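Local structure of surface antigen protein 2 (4Y7S) at residues 51-56 / 94-99; 36-41 / 55-60. The protein binds heme as a secreted CFEM hemophore and takes part in the transfer of heme that lets Candida albicans use iron from human hemoglobin. All coordinates share one frame; numbering follows the deposited sequence.

Interaction 1: residues 51-56 / 94-99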
ATOM      1  N   LEU A  51      11.287   1.405   5.311  1.00 17.59           N
ATOM      2  CA  LEU A  51      10.249   1.964   6.179  1.00 14.32           C
ATOM      3  C   LEU A  51       9.824   3.375   5.751  1.00 17.89           C
ATOM      4  O   LEU A  51       8.820   3.908   6.239  1.00 22.36           O
ATOM      5  CB  LEU A  51      10.735   1.971   7.627  1.00 13.09           C
ATOM      6  CG  LEU A  51      10.942   0.580   8.209  1.00 16.63           C
ATOM      7  CD1 LEU A  51      11.601   0.649   9.571  1.00 23.49           C
ATOM      8  CD2 LEU A  51       9.650  -0.180   8.284  1.00 16.11           C
ATOM      9  N   CYS A  52      10.590   3.973   4.844  1.00 15.72           N
ATOM     10  CA  CYS A  52      10.226   5.247   4.221  1.00 12.80           C
ATOM     11  C   CYS A  52       9.259   5.098   3.042  1.00 13.91           C
ATOM     12  O   CYS A  52       8.643   6.083   2.615  1.00 19.16           O
ATOM     13  CB  CYS A  52      11.482   5.968   3.725  1.00 15.11           C
ATOM     14  SG  CYS A  52      12.535   6.620   5.045  1.00 15.86           S
ATOM     15  N   VAL A  53       9.118   3.886   2.511  1.00 17.49           N
ATOM     16  CA  VAL A  53       8.345   3.724   1.297  1.00 15.21           C
ATOM     17  C   VAL A  53       7.149   2.777   1.417  1.00 23.00           C
ATOM     18  O   VAL A  53       6.414   2.636   0.458  1.00 25.32           O
ATOM     19  CB  VAL A  53       9.240   3.249   0.098  1.00 21.46           C
ATOM     20  CG1 VAL A  53      10.426   4.175  -0.055  1.00 24.93           C
ATOM     21  CG2 VAL A  53       9.706   1.790   0.240  1.00 18.37           C
ATOM     22  N   ILE A  54       6.962   2.101   2.550  1.00 17.99           N
ATOM     23  CA  ILE A  54       5.808   1.208   2.673  1.00 17.66           C
ATOM     24  C   ILE A  54       4.635   2.012   3.249  1.00 18.12           C
ATOM     25  O   ILE A  54       4.666   2.370   4.425  1.00 18.52           O
ATOM     26  CB  ILE A  54       6.092  -0.017   3.573  1.00 17.94           C
ATOM     27  CG1 ILE A  54       7.295  -0.824   3.054  1.00 20.82           C
ATOM     28  CG2 ILE A  54       4.848  -0.902   3.661  1.00 21.14           C
ATOM     29  CD1 ILE A  54       7.102  -1.393   1.638  1.00 22.36           C
ATOM     30  N   PRO A  55       3.611   2.301   2.430  1.00 18.04           N
ATOM     31  CA  PRO A  55       2.581   3.238   2.889  1.00 17.72           C
ATOM     32  C   PRO A  55       1.738   2.754   4.052  1.00 17.85           C
ATOM     33  O   PRO A  55       1.237   3.600   4.780  1.00 18.46           O
ATOM     34  CB  PRO A  55       1.715   3.460   1.641  1.00 19.35           C
ATOM     35  CG  PRO A  55       2.042   2.376   0.720  1.00 20.89           C
ATOM     36  CD  PRO A  55       3.448   1.970   1.002  1.00 19.57           C
ATOM     37  N   ASN A  56       1.587   1.447   4.253  1.00 18.77           N
ATOM     38  CA  ASN A  56       0.858   0.982   5.424  1.00 19.41           C
ATOM     39  C   ASN A  56       1.606   1.406   6.695  1.00 21.32           C
ATOM     40  O   ASN A  56       0.999   1.653   7.724  1.00 23.94           O
ATOM     41  CB  ASN A  56       0.692  -0.537   5.420  1.00 28.31           C
ATOM     42  CG  ASN A  56      -0.302  -1.008   6.462  1.00 46.18           C
ATOM     43  OD1 ASN A  56      -1.392  -0.445   6.583  1.00 38.65           O
ATOM     44  ND2 ASN A  56       0.068  -2.032   7.229  1.00 43.22           N
ATOM     45  N   TYR A  94      10.556  11.063  -1.110  1.00 21.70           N
ATOM     46  CA  TYR A  94      11.441  10.657  -0.016  1.00 16.02           C
ATOM     47  C   TYR A  94      10.706   9.942   1.120  1.00 19.75           C
ATOM     48  O   TYR A  94      10.977   8.770   1.384  1.00 15.66           O
ATOM     49  CB  TYR A  94      12.232  11.880   0.487  1.00 18.19           C
ATOM     50  CG  TYR A  94      12.900  12.616  -0.667  1.00 22.28           C
ATOM     51  CD1 TYR A  94      13.949  12.032  -1.365  1.00 21.74           C
ATOM     52  CD2 TYR A  94      12.451  13.859  -1.089  1.00 21.92           C
ATOM     53  CE1 TYR A  94      14.551  12.665  -2.434  1.00 24.32           C
ATOM     54  CE2 TYR A  94      13.055  14.507  -2.154  1.00 25.72           C
ATOM     55  CZ  TYR A  94      14.102  13.906  -2.825  1.00 25.17           C
ATOM     56  OH  TYR A  94      14.711  14.535  -3.891  1.00 34.49           O
ATOM     57  N   TRP A  95       9.799  10.633   1.806  1.00 22.01           N
ATOM     58  CA  TRP A  95       8.934   9.989   2.787  1.00 18.60           C
ATOM     59  C   TRP A  95       7.608   9.714   2.081  1.00 23.67           C
ATOM     60  O   TRP A  95       6.825  10.623   1.839  1.00 18.16           O
ATOM     61  CB  TRP A  95       8.772  10.851   4.034  1.00 24.05           C
ATOM     62  CG  TRP A  95       8.006  10.175   5.145  1.00 16.10           C
ATOM     63  CD1 TRP A  95       8.234   8.931   5.655  1.00 18.42           C
ATOM     64  CD2 TRP A  95       6.910  10.716   5.884  1.00 13.22           C
ATOM     65  NE1 TRP A  95       7.339   8.655   6.646  1.00 14.06           N
ATOM     66  CE2 TRP A  95       6.516   9.737   6.818  1.00 16.74           C
ATOM     67  CE3 TRP A  95       6.217  11.935   5.852  1.00 19.00           C
ATOM     68  CZ2 TRP A  95       5.463   9.932   7.700  1.00 16.01           C
ATOM     69  CZ3 TRP A  95       5.176  12.126   6.734  1.00 21.05           C
ATOM     70  CH2 TRP A  95       4.812  11.135   7.653  1.00 17.91           C
ATOM     71  N   ILE A  96       7.385   8.462   1.700  1.00 16.33           N
ATOM     72  CA  ILE A  96       6.308   8.149   0.766  1.00 19.66           C
ATOM     73  C   ILE A  96       5.021   7.825   1.501  1.00 19.17           C
ATOM     74  O   ILE A  96       4.845   6.713   1.978  1.00 20.19           O
ATOM     75  CB  ILE A  96       6.645   6.925  -0.126  1.00 20.98           C
ATOM     76  CG1 ILE A  96       8.066   7.000  -0.721  1.00 28.80           C
ATOM     77  CG2 ILE A  96       5.605   6.771  -1.225  1.00 20.73           C
ATOM     78  CD1 ILE A  96       8.293   8.076  -1.751  1.00 28.28           C
ATOM     79  N   ILE A  97       4.092   8.776   1.522  1.00 18.24           N
ATOM     80  CA  ILE A  97       2.834   8.603   2.247  1.00 14.13           C
ATOM     81  C   ILE A  97       1.643   8.668   1.322  1.00 15.40           C
ATOM     82  O   ILE A  97       1.710   9.265   0.250  1.00 18.58           O
ATOM     83  CB  ILE A  97       2.661   9.673   3.358  1.00 14.53           C
ATOM     84  CG1 ILE A  97       2.811  11.094   2.804  1.00 18.94           C
ATOM     85  CG2 ILE A  97       3.644   9.440   4.444  1.00 18.93           C
ATOM     86  CD1 ILE A  97       2.553  12.201   3.851  1.00 21.61           C
ATOM     87  N   PRO A  98       0.525   8.072   1.747  1.00 17.95           N
ATOM     88  CA  PRO A  98      -0.712   8.199   0.978  1.00 17.87           C
ATOM     89  C   PRO A  98      -1.139   9.674   0.778  1.00 18.04           C
ATOM     90  O   PRO A  98      -0.848  10.521   1.633  1.00 16.00           O
ATOM     91  CB  PRO A  98      -1.725   7.481   1.850  1.00 17.07           C
ATOM     92  CG  PRO A  98      -0.923   6.558   2.715  1.00 17.85           C
ATOM     93  CD  PRO A  98       0.342   7.266   2.968  1.00 17.53           C
ATOM     94  N   ALA A  99      -1.806   9.981  -0.325  1.00 17.04           N
ATOM     95  CA  ALA A  99      -2.247  11.350  -0.576  1.00 19.27           C
ATOM     96  C   ALA A  99      -3.215  11.838   0.505  1.00 23.58           C
ATOM     97  O   ALA A  99      -3.166  12.995   0.902  1.00 20.35           O
ATOM     98  CB  ALA A  99      -2.889  11.468  -1.945  1.00 24.91           C
TER
HETATM   99  O   HOH W   1       8.155   6.062   7.916  1.00 24.59           O
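Ile96 meets Cys52 and Val53 through both its backbone and its side chain. Its N-H donates to Cys52 O at 2.8 Å, and the bond is nearly straight at the hydrogen (165°) and almost collinear with the C=O. The same carbonyl oxygen also lies 3.5 Å from Ile96 CG1, so the acceptor takes one N-H and has a methylene close beside it. With CG1 anti to the carbonyl carbon (chi1 -47°), the longer branch of Ile96 runs alongside Val53, whose CG1 lies 3.7 Å from Ile96 CG1; the two side chains point the same way. Farther along, the rings of Pro55 and Pro98 touch more loosely, CB of the first 4.2 Å from CG of the second.

The CB of Trp95 points away from residues 51-56, yet a water bridge ties its ring back: a water in the ring plane accepts from Trp95 NE1 at 3.0 Å and donates to Leu51 O at 2.8 Å. One indole face is covered by Ile97 CG2, 3.5 Å above the ring centre.

Val53 also touches the heme and so carries the contact to the pocket. Cys52 is disulfide-bonded to Cys85, fastening the same turn to helix 72-87. The loop carrying residues 94-98 thus runs beside the junction of helices 48-53 and 55-68 and leads into helix 99-110.

Interaction 2: residues 36-41 / 55-60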
ATOM      1  N   GLN A  36       5.586   2.878  15.744  1.00 24.25           N
ATOM      2  CA  GLN A  36       4.712   1.997  14.985  1.00 24.27           C
ATOM      3  C   GLN A  36       5.390   0.646  14.712  1.00 23.94           C
ATOM      4  O   GLN A  36       6.566   0.595  14.342  1.00 19.69           O
ATOM      5  CB  GLN A  36       4.330   2.705  13.682  1.00 24.06           C
ATOM      6  CG  GLN A  36       3.416   1.954  12.749  1.00 31.22           C
ATOM      7  CD  GLN A  36       2.005   1.931  13.277  1.00 40.38           C
ATOM      8  OE1 GLN A  36       1.587   2.867  13.974  1.00 29.54           O
ATOM      9  NE2 GLN A  36       1.238   0.888  12.914  1.00 33.73           N
ATOM     10  N   SER A  37       4.657  -0.446  14.890  1.00 23.52           N
ATOM     11  CA  SER A  37       5.197  -1.774  14.611  1.00 26.50           C
ATOM     12  C   SER A  37       5.573  -1.944  13.145  1.00 26.98           C
ATOM     13  O   SER A  37       4.858  -1.492  12.267  1.00 23.55           O
ATOM     14  CB  SER A  37       4.190  -2.850  14.996  1.00 28.62           C
ATOM     15  OG  SER A  37       4.658  -4.110  14.561  1.00 29.91           O
ATOM     16  N   THR A  38       6.687  -2.617  12.884  1.00 22.46           N
ATOM     17  CA  THR A  38       7.122  -2.878  11.509  1.00 20.58           C
ATOM     18  C   THR A  38       6.711  -4.264  11.012  1.00 22.25           C
ATOM     19  O   THR A  38       7.038  -4.661   9.891  1.00 24.78           O
ATOM     20  CB  THR A  38       8.649  -2.746  11.392  1.00 25.10           C
ATOM     21  OG1 THR A  38       9.274  -3.686  12.270  1.00 24.89           O
ATOM     22  CG2 THR A  38       9.089  -1.367  11.782  1.00 23.78           C
ATOM     23  N   SER A  39       5.959  -4.987  11.838  1.00 30.62           N
ATOM     24  CA  SER A  39       5.639  -6.386  11.583  1.00 36.50           C
ATOM     25  C   SER A  39       4.691  -6.612  10.393  1.00 39.07           C
ATOM     26  O   SER A  39       4.671  -7.694   9.819  1.00 41.15           O
ATOM     27  CB  SER A  39       5.042  -6.995  12.859  1.00 44.30           C
ATOM     28  OG  SER A  39       3.823  -6.354  13.207  1.00 58.48           O
ATOM     29  N   SER A  40       3.928  -5.590  10.007  1.00 38.55           N
ATOM     30  CA  SER A  40       3.025  -5.696   8.859  1.00 43.83           C
ATOM     31  C   SER A  40       3.709  -5.224   7.573  1.00 51.58           C
ATOM     32  O   SER A  40       3.055  -5.049   6.540  1.00 49.77           O
ATOM     33  CB  SER A  40       1.754  -4.881   9.096  1.00 40.74           C
ATOM     34  OG  SER A  40       0.997  -5.421  10.163  1.00 59.77           O
ATOM     35  N   THR A  41       5.026  -5.043   7.631  1.00 27.96           N
ATOM     36  CA  THR A  41       5.786  -4.631   6.454  1.00 28.77           C
ATOM     37  C   THR A  41       6.687  -5.770   5.990  1.00 28.06           C
ATOM     38  O   THR A  41       6.954  -6.707   6.740  1.00 26.99           O
ATOM     39  CB  THR A  41       6.682  -3.404   6.710  1.00 25.62           C
ATOM     40  OG1 THR A  41       7.835  -3.798   7.462  1.00 24.34           O
ATOM     41  CG2 THR A  41       5.954  -2.309   7.460  1.00 25.60           C
ATOM     42  N   PRO A  55       3.611   2.301   2.430  1.00 18.04           N
ATOM     43  CA  PRO A  55       2.581   3.238   2.889  1.00 17.72           C
ATOM     44  C   PRO A  55       1.738   2.754   4.052  1.00 17.85           C
ATOM     45  O   PRO A  55       1.237   3.600   4.780  1.00 18.46           O
ATOM     46  CB  PRO A  55       1.715   3.460   1.641  1.00 19.35           C
ATOM     47  CG  PRO A  55       2.042   2.376   0.720  1.00 20.89           C
ATOM     48  CD  PRO A  55       3.448   1.970   1.002  1.00 19.57           C
ATOM     49  N   ASN A  56       1.587   1.447   4.253  1.00 18.77           N
ATOM     50  CA  ASN A  56       0.858   0.982   5.424  1.00 19.41           C
ATOM     51  C   ASN A  56       1.606   1.406   6.695  1.00 21.32           C
ATOM     52  O   ASN A  56       0.999   1.653   7.724  1.00 23.94           O
ATOM     53  CB  ASN A  56       0.692  -0.537   5.420  1.00 28.31           C
ATOM     54  CG  ASN A  56      -0.302  -1.008   6.462  1.00 46.18           C
ATOM     55  OD1 ASN A  56      -1.392  -0.445   6.583  1.00 38.65           O
ATOM     56  ND2 ASN A  56       0.068  -2.032   7.229  1.00 43.22           N
ATOM     57  N   PHE A  57       2.925   1.498   6.606  1.00 17.48           N
ATOM     58  CA  PHE A  57       3.730   1.974   7.728  1.00 16.80           C
ATOM     59  C   PHE A  57       3.775   3.512   7.799  1.00 18.49           C
ATOM     60  O   PHE A  57       3.448   4.105   8.831  1.00 17.59           O
ATOM     61  CB  PHE A  57       5.154   1.412   7.639  1.00 18.18           C
ATOM     62  CG  PHE A  57       6.025   1.817   8.790  1.00 17.00           C
ATOM     63  CD1 PHE A  57       5.988   1.104   9.995  1.00 22.06           C
ATOM     64  CD2 PHE A  57       6.853   2.914   8.694  1.00 15.80           C
ATOM     65  CE1 PHE A  57       6.789   1.481  11.075  1.00 19.05           C
ATOM     66  CE2 PHE A  57       7.653   3.302   9.779  1.00 20.45           C
ATOM     67  CZ  PHE A  57       7.616   2.581  10.965  1.00 17.68           C
ATOM     68  N   THR A  58       4.171   4.170   6.710  1.00 18.55           N
ATOM     69  CA  THR A  58       4.301   5.625   6.738  1.00 17.04           C
ATOM     70  C   THR A  58       2.951   6.289   6.985  1.00 14.12           C
ATOM     71  O   THR A  58       2.883   7.349   7.588  1.00 16.56           O
ATOM     72  CB  THR A  58       4.883   6.188   5.435  1.00 13.68           C
ATOM     73  OG1 THR A  58       3.954   5.983   4.375  1.00 15.57           O
ATOM     74  CG2 THR A  58       6.230   5.537   5.103  1.00 17.81           C
ATOM     75  N   GLY A  59       1.886   5.688   6.473  1.00 15.32           N
ATOM     76  CA  GLY A  59       0.548   6.249   6.621  1.00 16.44           C
ATOM     77  C   GLY A  59       0.089   6.185   8.070  1.00 16.77           C
ATOM     78  O   GLY A  59      -0.575   7.091   8.576  1.00 17.35           O
ATOM     79  N   ALA A  60       0.446   5.098   8.744  1.00 16.91           N
ATOM     80  CA  ALA A  60       0.106   4.965  10.151  1.00 17.79           C
ATOM     81  C   ALA A  60       0.854   6.021  10.955  1.00 16.68           C
ATOM     82  O   ALA A  60       0.268   6.676  11.818  1.00 17.44           O
ATOM     83  CB  ALA A  60       0.442   3.559  10.669  1.00 18.77           C
TER
HETATM   84  O   HOH W   2       1.608  -0.214   9.842  1.00 38.93           O
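Residues 36-41 form an irregular loop that passes the first turns of helix 55-68, and Thr38 CA and Phe57 CA, 7.0 Å apart, are a nearest CA pair across the contact. The loop closes in a type I beta turn from Thr38 to Thr41. Thr38 O accepts both Thr41 N and Thr41 OG1; the hydroxyl, 2.7 Å from Thr38 O, approaches in the carbonyl plane on a lone pair, which fixes the rotation of the Thr41 side chain and sets its CG2 against Phe57 CB.

Phe57 has the largest share of the contact. Its CG stands anti to the backbone N (chi1 -178°), carrying the ring out from the helix into the bend of the loop. There the ring edge faces backbone oxygens: Gln36 O lies 3.4 Å from Phe57 CE1, and Ser37 O sits in the ring plane 3.6 Å from Phe57 CD1. Thr38 CG2 lies beside Phe57 CE1. The Gln36 and Phe57 side chains run antiparallel to one another; the Gln36 chain, bent at chi2 (74°), brings its flat amide to Ala60, with Gln36 CD 3.4 Å from Ala60 CB. The amide plane is turned 76° from the phenyl ring. At the other end, Ser40 CB packs on Asn56 ND2, whose stronger partner is Asp24 of the third subunit.

No direct hydrogen bond joins the segments. A water donates to Asn56 O and accepts only weakly from Gln36 NE2, so what passes between these two segments is mostly apolar packing, with the ring edge, probably slightly positive, turned to carbonyl oxygens.

Both contacts use the start of helix 55-68 and share Pro55 and Asn56, but they approach it from different quarters. Interaction 1 is buried and relies on a direct backbone bond, branched aliphatic packing and a bridging water, close to the heme. Interaction 2 is only partly buried, with exposed serines on its loop, and packs one aromatic ring against that loop without a direct hydrogen bond. Thr58 links the two regions, as its OG1 lies 2.7 Å from Ile96 O, a probable hydrogen bond. Leu51 O approaches the side chains of both Phe57 and Thr58. Asn56, common to both, reaches outward to the third subunit.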